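Local coordinates for FYVE, RhoGEF and PH domain-containing protein 5 (Homo sapiens, PDB 3MPX) that activates the small GTPase CDC42 by exchanging its bound GDP for GTP, the segments here belonging to the catalytic DH (RhoGEF) domain, at residues Val170-Leu184 and Thr197-Ala211. Sequence-based numbering, arbitrary orientation.
Sequences VQRLFQYQVLLTDYL and TQGALSLISKVTDRA
From Leu184 opposite Thr197 to Val170 opposite Ala211, two helices of the DH domain run nearly antiparallel, their axes 9.8 Å apart at an angle of 151°. Midway, Ile204 is a knob in a hole made by Leu173, Tyr176, Gln177 and Leu180. Branched at CB, it sends two arms into the hole: CD1 meets Tyr176 CB at 3.6 Å and touches Leu180 CD1, the Ile204 and Leu180 side chains crossing at about a right angle, while CG2 lies against Gln177 CG and the carbonyl of Leu173. The forked end of Leu201 carries its methyls to the other helix, CD2 meeting Leu180 CB at 3.8 Å. Thr208 serves two chemistries. With OG1 between backbone N and carbonyl carbon (chi1 54°), the hydroxyl gives a hydrogen bond to Gln177 OE1, 2.7 Å from Thr208 OG1 and above the amide plane, and CG2 turns to Leu173 CB and the Phe174 ring. A leucine in place of Gln177 would probably leave the Thr208 hydroxyl without this acceptor. Toward Ala211 the backbones are farther apart, and Phe174 CZ reaches across to Ala211 CB at 3.8 Å. At the other end, Thr197 OG1 lies at the edge of the Tyr183 ring, 3.3 Å from CE2; Thr197 OG1 bonds to the backbone O of Glu193 and Tyr183 OH to Glu193 OE1. In this antiparallel pair of the DH bundle, interlocked aliphatic groups make the bulk, and one hydroxyl-to-amide hydrogen bond pairs two polar groups beside them.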
ATOM      1  N   VAL A 170       6.958  -3.242   3.229  1.00  5.00           N
ATOM      2  CA  VAL A 170       7.036  -1.776   3.102  1.00  3.84           C
ATOM      3  C   VAL A 170       5.635  -1.101   3.113  1.00  7.97           C
ATOM      4  O   VAL A 170       5.520   0.091   3.392  1.00  7.34           O
ATOM      5  CB  VAL A 170       7.814  -1.443   1.795  1.00  7.06           C
ATOM      6  CG1 VAL A 170       8.059   0.060   1.619  1.00  6.80           C
ATOM      7  CG2 VAL A 170       9.119  -2.217   1.717  1.00  6.56           C
ATOM      8  N   GLN A 171       4.600  -1.845   2.755  1.00  5.32           N
ATOM      9  CA  GLN A 171       3.235  -1.345   2.674  1.00  6.13           C
ATOM     10  C   GLN A 171       2.643  -0.993   4.080  1.00 10.44           C
ATOM     11  O   GLN A 171       1.879  -0.026   4.199  1.00  8.87           O
ATOM     12  CB  GLN A 171       2.390  -2.371   1.894  1.00  7.48           C
ATOM     13  CG  GLN A 171       0.888  -2.289   2.055  1.00 16.78           C
ATOM     14  CD  GLN A 171       0.248  -3.470   1.395  1.00 24.26           C
ATOM     15  OE1 GLN A 171      -0.200  -3.378   0.266  1.00 19.04           O
ATOM     16  NE2 GLN A 171       0.236  -4.614   2.067  1.00 12.56           N
ATOM     17  N   ARG A 172       3.040  -1.738   5.137  1.00  7.87           N
ATOM     18  CA  ARG A 172       2.573  -1.478   6.504  1.00  8.02           C
ATOM     19  C   ARG A 172       2.811  -0.026   6.931  1.00 13.65           C
ATOM     20  O   ARG A 172       2.015   0.532   7.698  1.00 14.22           O
ATOM     21  CB  ARG A 172       3.282  -2.407   7.494  1.00  6.74           C
ATOM     22  CG  ARG A 172       2.647  -2.456   8.888  1.00 12.75           C
ATOM     23  CD  ARG A 172       1.195  -2.930   8.891  1.00  3.00           C
ATOM     24  NE  ARG A 172       0.637  -2.858  10.238  1.00  3.00           N
ATOM     25  CZ  ARG A 172      -0.631  -2.604  10.521  1.00 16.69           C
ATOM     26  NH1 ARG A 172      -1.039  -2.578  11.778  1.00 14.83           N
ATOM     27  NH2 ARG A 172      -1.504  -2.369   9.547  1.00  3.00           N
ATOM     28  N   LEU A 173       3.928   0.566   6.450  1.00  8.16           N
ATOM     29  CA  LEU A 173       4.314   1.936   6.733  1.00  6.82           C
ATOM     30  C   LEU A 173       3.275   2.939   6.219  1.00  9.64           C
ATOM     31  O   LEU A 173       2.943   3.871   6.940  1.00  8.51           O
ATOM     32  CB  LEU A 173       5.715   2.217   6.162  1.00  6.61           C
ATOM     33  CG  LEU A 173       6.879   1.351   6.707  1.00 10.11           C
ATOM     34  CD1 LEU A 173       8.185   1.712   6.028  1.00  9.56           C
ATOM     35  CD2 LEU A 173       7.018   1.461   8.245  1.00  9.66           C
ATOM     36  N   PHE A 174       2.717   2.717   5.011  1.00  7.17           N
ATOM     37  CA  PHE A 174       1.676   3.589   4.436  1.00  7.46           C
ATOM     38  C   PHE A 174       0.315   3.383   5.177  1.00 14.23           C
ATOM     39  O   PHE A 174      -0.481   4.318   5.292  1.00 15.03           O
ATOM     40  CB  PHE A 174       1.560   3.387   2.913  1.00  8.73           C
ATOM     41  CG  PHE A 174       2.862   3.614   2.163  1.00 10.18           C
ATOM     42  CD1 PHE A 174       3.399   4.892   2.028  1.00 11.46           C
ATOM     43  CD2 PHE A 174       3.536   2.552   1.565  1.00 12.84           C
ATOM     44  CE1 PHE A 174       4.605   5.099   1.340  1.00 11.82           C
ATOM     45  CE2 PHE A 174       4.746   2.766   0.874  1.00 15.25           C
ATOM     46  CZ  PHE A 174       5.275   4.040   0.776  1.00 11.59           C
ATOM     47  N   GLN A 175       0.110   2.175   5.742  1.00  9.81           N
ATOM     48  CA  GLN A 175      -1.035   1.800   6.548  1.00  8.90           C
ATOM     49  C   GLN A 175      -1.024   2.544   7.881  1.00 13.66           C
ATOM     50  O   GLN A 175      -2.061   3.084   8.270  1.00 13.41           O
ATOM     51  CB  GLN A 175      -1.079   0.278   6.743  1.00 10.09           C
ATOM     52  CG  GLN A 175      -1.649  -0.477   5.521  1.00  9.28           C
ATOM     53  CD  GLN A 175      -1.456  -1.976   5.582  1.00 21.71           C
ATOM     54  OE1 GLN A 175      -1.122  -2.560   6.617  1.00 17.65           O
ATOM     55  NE2 GLN A 175      -1.644  -2.641   4.459  1.00 14.08           N
ATOM     56  N   TYR A 176       0.146   2.639   8.560  1.00 11.56           N
ATOM     57  CA  TYR A 176       0.252   3.390   9.820  1.00 11.39           C
ATOM     58  C   TYR A 176      -0.137   4.859   9.546  1.00 16.61           C
ATOM     59  O   TYR A 176      -0.958   5.409  10.268  1.00 17.51           O
ATOM     60  CB  TYR A 176       1.671   3.339  10.388  1.00 12.89           C
ATOM     61  CG  TYR A 176       2.161   2.004  10.911  1.00 15.26           C
ATOM     62  CD1 TYR A 176       1.297   1.128  11.566  1.00 16.84           C
ATOM     63  CD2 TYR A 176       3.512   1.677  10.878  1.00 16.43           C
ATOM     64  CE1 TYR A 176       1.753  -0.081  12.089  1.00 16.65           C
ATOM     65  CE2 TYR A 176       3.980   0.472  11.400  1.00 17.57           C
ATOM     66  CZ  TYR A 176       3.093  -0.413  11.984  1.00 25.19           C
ATOM     67  OH  TYR A 176       3.561  -1.604  12.473  1.00 28.08           O
ATOM     68  N   GLN A 177       0.388   5.452   8.450  1.00 11.72           N
ATOM     69  CA  GLN A 177       0.066   6.798   7.978  1.00  9.74           C
ATOM     70  C   GLN A 177      -1.432   6.998   7.818  1.00 12.87           C
ATOM     71  O   GLN A 177      -1.965   7.917   8.426  1.00 12.82           O
ATOM     72  CB  GLN A 177       0.775   7.077   6.659  1.00 10.59           C
ATOM     73  CG  GLN A 177       2.235   7.468   6.856  1.00 29.33           C
ATOM     74  CD  GLN A 177       2.990   7.770   5.580  1.00 61.49           C
ATOM     75  OE1 GLN A 177       3.989   8.494   5.606  1.00 59.97           O
ATOM     76  NE2 GLN A 177       2.565   7.209   4.436  1.00 54.92           N
ATOM     77  N   VAL A 178      -2.133   6.107   7.089  1.00  9.72           N
ATOM     78  CA  VAL A 178      -3.588   6.259   6.904  1.00 10.18           C
ATOM     79  C   VAL A 178      -4.356   6.034   8.228  1.00 16.43           C
ATOM     80  O   VAL A 178      -5.238   6.830   8.542  1.00 16.01           O
ATOM     81  CB  VAL A 178      -4.227   5.472   5.710  1.00 13.15           C
ATOM     82  CG1 VAL A 178      -3.475   5.704   4.414  1.00 12.35           C
ATOM     83  CG2 VAL A 178      -4.362   3.981   5.988  1.00 12.98           C
ATOM     84  N   LEU A 179      -4.001   4.990   9.000  1.00 14.30           N
ATOM     85  CA  LEU A 179      -4.655   4.688  10.272  1.00 14.83           C
ATOM     86  C   LEU A 179      -4.436   5.801  11.288  1.00 19.21           C
ATOM     87  O   LEU A 179      -5.404   6.230  11.929  1.00 20.05           O
ATOM     88  CB  LEU A 179      -4.156   3.351  10.861  1.00 15.16           C
ATOM     89  CG  LEU A 179      -4.847   2.088  10.373  1.00 20.56           C
ATOM     90  CD1 LEU A 179      -3.855   0.975  10.176  1.00 20.56           C
ATOM     91  CD2 LEU A 179      -5.887   1.629  11.361  1.00 25.37           C
ATOM     92  N   LEU A 180      -3.179   6.282  11.414  1.00 13.79           N
ATOM     93  CA  LEU A 180      -2.797   7.286  12.393  1.00 13.91           C
ATOM     94  C   LEU A 180      -3.398   8.642  12.098  1.00 21.24           C
ATOM     95  O   LEU A 180      -3.717   9.393  13.037  1.00 21.54           O
ATOM     96  CB  LEU A 180      -1.279   7.340  12.572  1.00 14.14           C
ATOM     97  CG  LEU A 180      -0.713   6.151  13.391  1.00 18.64           C
ATOM     98  CD1 LEU A 180       0.745   5.994  13.178  1.00 18.48           C
ATOM     99  CD2 LEU A 180      -1.006   6.301  14.885  1.00 21.85           C
ATOM    100  N   THR A 181      -3.656   8.917  10.802  1.00 18.97           N
ATOM    101  CA  THR A 181      -4.355  10.130  10.369  1.00 18.06           C
ATOM    102  C   THR A 181      -5.851  10.001  10.725  1.00 23.62           C
ATOM    103  O   THR A 181      -6.445  10.987  11.141  1.00 25.38           O
ATOM    104  CB  THR A 181      -4.067  10.407   8.908  1.00 13.93           C
ATOM    105  OG1 THR A 181      -2.656  10.618   8.804  1.00  7.63           O
ATOM    106  CG2 THR A 181      -4.836  11.610   8.376  1.00  8.05           C
ATOM    107  N   ASP A 182      -6.440   8.794  10.635  1.00 19.77           N
ATOM    108  CA  ASP A 182      -7.833   8.618  11.037  1.00 20.02           C
ATOM    109  C   ASP A 182      -7.949   8.657  12.568  1.00 23.47           C
ATOM    110  O   ASP A 182      -8.968   9.083  13.106  1.00 22.91           O
ATOM    111  CB  ASP A 182      -8.427   7.341  10.444  1.00 22.60           C
ATOM    112  CG  ASP A 182      -9.059   7.599   9.091  1.00 50.13           C
ATOM    113  OD1 ASP A 182     -10.311   7.614   9.012  1.00 53.71           O
ATOM    114  OD2 ASP A 182      -8.305   7.843   8.117  1.00 62.05           O
ATOM    115  N   TYR A 183      -6.878   8.257  13.260  1.00 18.98           N
ATOM    116  CA  TYR A 183      -6.789   8.266  14.709  1.00 17.64           C
ATOM    117  C   TYR A 183      -6.692   9.698  15.232  1.00 20.32           C
ATOM    118  O   TYR A 183      -7.356  10.028  16.208  1.00 18.93           O
ATOM    119  CB  TYR A 183      -5.573   7.447  15.141  1.00 17.96           C
ATOM    120  CG  TYR A 183      -5.385   7.346  16.634  1.00 18.77           C
ATOM    121  CD1 TYR A 183      -6.239   6.565  17.414  1.00 19.38           C
ATOM    122  CD2 TYR A 183      -4.307   7.961  17.262  1.00 20.14           C
ATOM    123  CE1 TYR A 183      -6.036   6.419  18.785  1.00 18.03           C
ATOM    124  CE2 TYR A 183      -4.096   7.825  18.638  1.00 21.20           C
ATOM    125  CZ  TYR A 183      -4.969   7.062  19.396  1.00 24.48           C
ATOM    126  OH  TYR A 183      -4.767   6.940  20.747  1.00 23.26           O
ATOM    127  N   LEU A 184      -5.890  10.545  14.561  1.00 17.55           N
ATOM    128  CA  LEU A 184      -5.656  11.947  14.933  1.00 17.57           C
ATOM    129  C   LEU A 184      -6.935  12.785  14.809  1.00 24.11           C
ATOM    130  O   LEU A 184      -7.182  13.638  15.674  1.00 24.98           O
ATOM    131  CB  LEU A 184      -4.507  12.531  14.065  1.00 17.05           C
ATOM    132  CG  LEU A 184      -4.025  13.998  14.300  1.00 18.66           C
ATOM    133  CD1 LEU A 184      -2.914  14.078  15.327  1.00 16.30           C
ATOM    134  CD2 LEU A 184      -3.585  14.631  12.990  1.00 17.44           C
ATOM    135  N   THR A 197       0.725  11.483  18.257  1.00 17.87           N
ATOM    136  CA  THR A 197       0.233  10.942  16.978  1.00 16.82           C
ATOM    137  C   THR A 197       0.918  11.707  15.829  1.00 20.67           C
ATOM    138  O   THR A 197       1.377  11.084  14.875  1.00 19.63           O
ATOM    139  CB  THR A 197      -1.319  10.939  16.918  1.00 17.11           C
ATOM    140  OG1 THR A 197      -1.836  10.154  17.999  1.00  7.32           O
ATOM    141  CG2 THR A 197      -1.865  10.376  15.600  1.00 13.26           C
ATOM    142  N   GLN A 198       1.031  13.046  15.965  1.00 17.55           N
ATOM    143  CA  GLN A 198       1.703  13.929  15.018  1.00 17.25           C
ATOM    144  C   GLN A 198       3.190  13.540  14.895  1.00 21.66           C
ATOM    145  O   GLN A 198       3.713  13.448  13.775  1.00 22.93           O
ATOM    146  CB  GLN A 198       1.568  15.385  15.475  1.00 18.69           C
ATOM    147  CG  GLN A 198       0.288  16.051  15.009  1.00 38.52           C
ATOM    148  CD  GLN A 198       0.101  17.444  15.561  1.00 56.90           C
ATOM    149  OE1 GLN A 198       0.249  17.704  16.767  1.00 49.72           O
ATOM    150  NE2 GLN A 198      -0.346  18.347  14.699  1.00 48.98           N
ATOM    151  N   GLY A 199       3.826  13.294  16.042  1.00 15.66           N
ATOM    152  CA  GLY A 199       5.216  12.878  16.156  1.00 15.08           C
ATOM    153  C   GLY A 199       5.471  11.531  15.521  1.00 19.96           C
ATOM    154  O   GLY A 199       6.468  11.365  14.814  1.00 20.36           O
ATOM    155  N   ALA A 200       4.553  10.559  15.759  1.00 16.03           N
ATOM    156  CA  ALA A 200       4.577   9.216  15.156  1.00 14.08           C
ATOM    157  C   ALA A 200       4.327   9.329  13.657  1.00 14.46           C
ATOM    158  O   ALA A 200       4.860   8.541  12.874  1.00 14.98           O
ATOM    159  CB  ALA A 200       3.505   8.343  15.781  1.00 14.60           C
ATOM    160  N   LEU A 201       3.555  10.337  13.253  1.00  8.47           N
ATOM    161  CA  LEU A 201       3.265  10.531  11.842  1.00  7.88           C
ATOM    162  C   LEU A 201       4.447  11.079  11.090  1.00 14.77           C
ATOM    163  O   LEU A 201       4.660  10.702   9.934  1.00 14.99           O
ATOM    164  CB  LEU A 201       2.023  11.401  11.622  1.00  6.39           C
ATOM    165  CG  LEU A 201       0.723  10.603  11.573  1.00  8.01           C
ATOM    166  CD1 LEU A 201      -0.494  11.507  11.736  1.00  6.48           C
ATOM    167  CD2 LEU A 201       0.656   9.766  10.322  1.00  7.60           C
ATOM    168  N   SER A 202       5.223  11.948  11.738  1.00 12.25           N
ATOM    169  CA  SER A 202       6.385  12.553  11.106  1.00 12.23           C
ATOM    170  C   SER A 202       7.557  11.555  11.102  1.00 18.29           C
ATOM    171  O   SER A 202       8.324  11.505  10.125  1.00 17.91           O
ATOM    172  CB  SER A 202       6.740  13.877  11.775  1.00 13.08           C
ATOM    173  OG  SER A 202       7.377  13.656  13.017  1.00 22.28           O
ATOM    174  N   LEU A 203       7.634  10.722  12.165  1.00 14.80           N
ATOM    175  CA  LEU A 203       8.635   9.669  12.341  1.00 14.86           C
ATOM    176  C   LEU A 203       8.487   8.666  11.192  1.00 19.17           C
ATOM    177  O   LEU A 203       9.486   8.288  10.597  1.00 20.53           O
ATOM    178  CB  LEU A 203       8.455   8.990  13.735  1.00 14.99           C
ATOM    179  CG  LEU A 203       9.462   7.902  14.174  1.00 19.96           C
ATOM    180  CD1 LEU A 203       9.660   7.897  15.680  1.00 19.83           C
ATOM    181  CD2 LEU A 203       8.984   6.505  13.779  1.00 22.76           C
ATOM    182  N   ILE A 204       7.252   8.254  10.871  1.00 15.02           N
ATOM    183  CA  ILE A 204       6.967   7.291   9.799  1.00 14.38           C
ATOM    184  C   ILE A 204       7.149   7.953   8.449  1.00 16.09           C
ATOM    185  O   ILE A 204       7.590   7.284   7.516  1.00 14.48           O
ATOM    186  CB  ILE A 204       5.551   6.653   9.961  1.00 17.72           C
ATOM    187  CG1 ILE A 204       5.520   5.675  11.150  1.00 17.94           C
ATOM    188  CG2 ILE A 204       5.059   5.949   8.681  1.00 17.74           C
ATOM    189  CD1 ILE A 204       4.143   5.562  11.780  1.00 21.29           C
ATOM    190  N   SER A 205       6.812   9.262   8.333  1.00 13.15           N
ATOM    191  CA  SER A 205       6.941   9.980   7.063  1.00 12.96           C
ATOM    192  C   SER A 205       8.395  10.118   6.695  1.00 16.38           C
ATOM    193  O   SER A 205       8.694  10.058   5.523  1.00 16.01           O
ATOM    194  CB  SER A 205       6.238  11.331   7.087  1.00 18.48           C
ATOM    195  OG  SER A 205       7.040  12.345   7.674  1.00 36.01           O
ATOM    196  N   LYS A 206       9.307  10.210   7.699  1.00 13.52           N
ATOM    197  CA  LYS A 206      10.758  10.263   7.505  1.00 13.28           C
ATOM    198  C   LYS A 206      11.193   8.952   6.829  1.00 20.06           C
ATOM    199  O   LYS A 206      11.995   8.983   5.889  1.00 21.29           O
ATOM    200  CB  LYS A 206      11.482  10.439   8.851  1.00 14.71           C
ATOM    201  CG  LYS A 206      12.012  11.857   9.135  1.00 24.65           C
ATOM    202  CD  LYS A 206      11.416  12.525  10.405  1.00 35.89           C
ATOM    203  CE  LYS A 206      11.733  11.864  11.750  1.00 38.13           C
ATOM    204  NZ  LYS A 206      10.965  12.454  12.901  1.00 22.73           N
ATOM    205  N   VAL A 207      10.579   7.821   7.242  1.00 16.39           N
ATOM    206  CA  VAL A 207      10.853   6.487   6.696  1.00 16.16           C
ATOM    207  C   VAL A 207      10.227   6.291   5.303  1.00 20.89           C
ATOM    208  O   VAL A 207      10.926   5.816   4.417  1.00 20.25           O
ATOM    209  CB  VAL A 207      10.462   5.338   7.669  1.00 19.18           C
ATOM    210  CG1 VAL A 207      10.991   3.996   7.172  1.00 19.20           C
ATOM    211  CG2 VAL A 207      10.969   5.604   9.080  1.00 18.36           C
ATOM    212  N   THR A 208       8.923   6.619   5.115  1.00 19.03           N
ATOM    213  CA  THR A 208       8.203   6.455   3.829  1.00 18.93           C
ATOM    214  C   THR A 208       8.741   7.386   2.737  1.00 24.52           C
ATOM    215  O   THR A 208       8.613   7.081   1.548  1.00 23.97           O
ATOM    216  CB  THR A 208       6.688   6.630   3.973  1.00 22.16           C
ATOM    217  OG1 THR A 208       6.409   7.875   4.599  1.00 26.21           O
ATOM    218  CG2 THR A 208       6.041   5.508   4.740  1.00 17.44           C
ATOM    219  N   ASP A 209       9.370   8.501   3.134  1.00 22.08           N
ATOM    220  CA  ASP A 209       9.984   9.416   2.182  1.00 22.31           C
ATOM    221  C   ASP A 209      10.979   8.648   1.316  1.00 26.47           C
ATOM    222  O   ASP A 209      10.945   8.773   0.092  1.00 26.83           O
ATOM    223  CB  ASP A 209      10.694  10.552   2.918  1.00 24.34           C
ATOM    224  CG  ASP A 209       9.793  11.714   3.293  1.00 36.77           C
ATOM    225  OD1 ASP A 209      10.301  12.679   3.928  1.00 37.02           O
ATOM    226  OD2 ASP A 209       8.560  11.641   2.994  1.00 41.11           O
ATOM    227  N   ARG A 210      11.790   7.781   1.962  1.00 21.85           N
ATOM    228  CA  ARG A 210      12.802   6.935   1.342  1.00 21.04           C
ATOM    229  C   ARG A 210      12.163   5.932   0.351  1.00 25.10           C
ATOM    230  O   ARG A 210      12.737   5.658  -0.702  1.00 22.81           O
ATOM    231  CB  ARG A 210      13.650   6.234   2.427  1.00 18.19           C
ATOM    232  N   ALA A 211      10.964   5.414   0.667  1.00 23.19           N
ATOM    233  CA  ALA A 211      10.274   4.471  -0.222  1.00 23.00           C
ATOM    234  C   ALA A 211       9.949   5.146  -1.573  1.00 28.29           C
ATOM    235  O   ALA A 211      10.287   4.625  -2.635  1.00 27.41           O
ATOM    236  CB  ALA A 211       9.014   3.951   0.456  1.00 23.38           C
TER